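Local coordinates for protein steroid delta-isomerase (Pseudomonas aeruginosa, PDB 3MSO) that probably isomerises a steroid-like substrate, as a SnoaL-like member of the NTF2 clan, at residues A13-A16 with E17-L21. Sequence-based numbering, arbitrary orientation.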
ATOM      1  N   ALA B  13     -12.222  29.400 -16.361  1.00 46.83           N
ATOM      2  CA  ALA B  13     -11.958  30.441 -15.362  1.00 45.95           C
ATOM      3  C   ALA B  13     -11.496  29.839 -14.025  1.00 47.71           C
ATOM      4  O   ALA B  13     -10.540  30.340 -13.441  1.00 47.42           O
ATOM      5  CB  ALA B  13     -13.198  31.292 -15.162  1.00 47.38           C
ATOM      6  N   THR B  14     -12.141  28.744 -13.576  1.00 43.61           N
ATOM      7  CA  THR B  14     -11.778  28.023 -12.341  1.00 44.14           C
ATOM      8  C   THR B  14     -10.406  27.403 -12.513  1.00 48.86           C
ATOM      9  O   THR B  14      -9.582  27.525 -11.613  1.00 49.15           O
ATOM     10  CB  THR B  14     -12.818  26.961 -12.004  1.00 44.93           C
ATOM     11  OG1 THR B  14     -14.084  27.597 -11.963  1.00 40.60           O
ATOM     12  CG2 THR B  14     -12.556  26.269 -10.670  1.00 40.85           C
ATOM     13  N   LEU B  15     -10.158  26.753 -13.675  1.00 45.58           N
ATOM     14  CA  LEU B  15      -8.863  26.146 -13.982  1.00 45.11           C
ATOM     15  C   LEU B  15      -7.758  27.188 -13.918  1.00 51.16           C
ATOM     16  O   LEU B  15      -6.734  26.938 -13.281  1.00 52.12           O
ATOM     17  CB  LEU B  15      -8.879  25.419 -15.333  1.00 43.87           C
ATOM     18  CG  LEU B  15      -7.576  24.747 -15.738  1.00 47.45           C
ATOM     19  CD1 LEU B  15      -7.218  23.660 -14.766  1.00 47.21           C
ATOM     20  CD2 LEU B  15      -7.664  24.220 -17.168  1.00 47.67           C
ATOM     21  N   ALA B  16      -8.001  28.375 -14.506  1.00 48.49           N
ATOM     22  CA  ALA B  16      -7.067  29.508 -14.502  1.00 49.46           C
ATOM     23  C   ALA B  16      -6.707  29.920 -13.069  1.00 56.03           C
ATOM     24  O   ALA B  16      -5.520  30.152 -12.776  1.00 56.42           O
ATOM     25  CB  ALA B  16      -7.667  30.685 -15.254  1.00 50.60           C
ATOM     26  N   GLU B  17      -7.734  29.971 -12.179  1.00 53.29           N
ATOM     27  CA  GLU B  17      -7.591  30.306 -10.762  1.00 55.56           C
ATOM     28  C   GLU B  17      -6.845  29.191 -10.031  1.00 59.89           C
ATOM     29  O   GLU B  17      -5.977  29.470  -9.202  1.00 61.11           O
ATOM     30  CB  GLU B  17      -8.959  30.541 -10.106  1.00 58.06           C
ATOM     31  CG  GLU B  17      -9.505  31.936 -10.345  1.00 75.89           C
ATOM     32  CD  GLU B  17     -10.839  32.207  -9.680  1.00104.44           C
ATOM     33  OE1 GLU B  17     -10.867  32.339  -8.434  1.00108.84           O
ATOM     34  OE2 GLU B  17     -11.854  32.315 -10.409  1.00 96.64           O
ATOM     35  N   TRP B  18      -7.166  27.927 -10.358  1.00 54.88           N
ATOM     36  CA  TRP B  18      -6.531  26.763  -9.758  1.00 53.65           C
ATOM     37  C   TRP B  18      -5.048  26.767 -10.100  1.00 58.36           C
ATOM     38  O   TRP B  18      -4.227  26.545  -9.212  1.00 60.05           O
ATOM     39  CB  TRP B  18      -7.220  25.474 -10.208  1.00 50.02           C
ATOM     40  CG  TRP B  18      -6.395  24.248  -9.964  1.00 49.61           C
ATOM     41  CD1 TRP B  18      -5.561  23.641 -10.855  1.00 51.53           C
ATOM     42  CD2 TRP B  18      -6.294  23.504  -8.743  1.00 48.84           C
ATOM     43  NE1 TRP B  18      -4.963  22.551 -10.273  1.00 50.31           N
ATOM     44  CE2 TRP B  18      -5.400  22.438  -8.977  1.00 51.70           C
ATOM     45  CE3 TRP B  18      -6.890  23.620  -7.479  1.00 50.66           C
ATOM     46  CZ2 TRP B  18      -5.041  21.525  -7.977  1.00 50.30           C
ATOM     47  CZ3 TRP B  18      -6.554  22.700  -6.496  1.00 51.96           C
ATOM     48  CH2 TRP B  18      -5.620  21.686  -6.741  1.00 51.55           C
ATOM     49  N   HIS B  19      -4.703  27.041 -11.370  1.00 53.57           N
ATOM     50  CA  HIS B  19      -3.313  27.106 -11.823  1.00 53.82           C
ATOM     51  C   HIS B  19      -2.535  28.169 -11.063  1.00 58.61           C
ATOM     52  O   HIS B  19      -1.410  27.888 -10.638  1.00 59.88           O
ATOM     53  CB  HIS B  19      -3.204  27.329 -13.341  1.00 54.38           C
ATOM     54  CG  HIS B  19      -3.245  26.074 -14.148  1.00 56.17           C
ATOM     55  ND1 HIS B  19      -2.232  25.133 -14.082  1.00 58.04           N
ATOM     56  CD2 HIS B  19      -4.170  25.649 -15.028  1.00 57.45           C
ATOM     57  CE1 HIS B  19      -2.573  24.167 -14.918  1.00 56.41           C
ATOM     58  NE2 HIS B  19      -3.741  24.420 -15.496  1.00 56.39           N
ATOM     59  N   GLY B  20      -3.157  29.345 -10.866  1.00 54.38           N
ATOM     60  CA  GLY B  20      -2.592  30.463 -10.118  1.00 55.70           C
ATOM     61  C   GLY B  20      -2.347  30.141  -8.654  1.00 60.51           C
ATOM     62  O   GLY B  20      -1.339  30.553  -8.081  1.00 62.56           O
ATOM     63  N   LEU B  21      -3.264  29.393  -8.041  1.00 56.56           N
ATOM     64  CA  LEU B  21      -3.145  28.945  -6.653  1.00 57.91           C
ATOM     65  C   LEU B  21      -1.950  27.991  -6.469  1.00 60.68           C
ATOM     66  O   LEU B  21      -1.202  28.140  -5.497  1.00 61.06           O
ATOM     67  CB  LEU B  21      -4.440  28.239  -6.201  1.00 56.95           C
ATOM     68  CG  LEU B  21      -5.685  29.094  -5.959  1.00 62.48           C
ATOM     69  CD1 LEU B  21      -6.834  28.221  -5.531  1.00 62.01           C
ATOM     70  CD2 LEU B  21      -5.440  30.194  -4.917  1.00 64.99           C
TER
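Leu15 O accepts the amide of His19 at 2.8 Å from His19 N, with an N-H...O angle of 162°. Trp18 N bonds to Thr14 O at 2.8 Å. Glu17 N to Ala13 O and Gly20 N to Ala16 O, both 3.1 Å, complete four successive i to i+4 bonds, the regular alpha-helical ladder of helix 9-23.

On the flank turned to the sheet, Leu15 and His19 run side by side. With CG of Leu15 anti to the backbone N (chi1 -180°), the CB-CG step turns back toward the C-terminal end, bringing CG beside the His19 ring, 3.6 Å from His19 CD2; CD1 lies 3.6 Å from His19 NE2. CD1 of Leu15 also approaches Trp18 CD1 obliquely, at 4.2 Å. Both Leu15 and Trp18 are buried, and with His19 they rest on Leu85 of strand 82-91, which packs the helix against the curved sheet as in NTF2-like folds.

Trp18 NE1 bonds to Tyr71 OH and His19 NE2 only weakly to Gln74 OE1, both on strand 69-77. This flank therefore meets the sheet mainly through apolar contact, with one sound side-chain bond and one weak one.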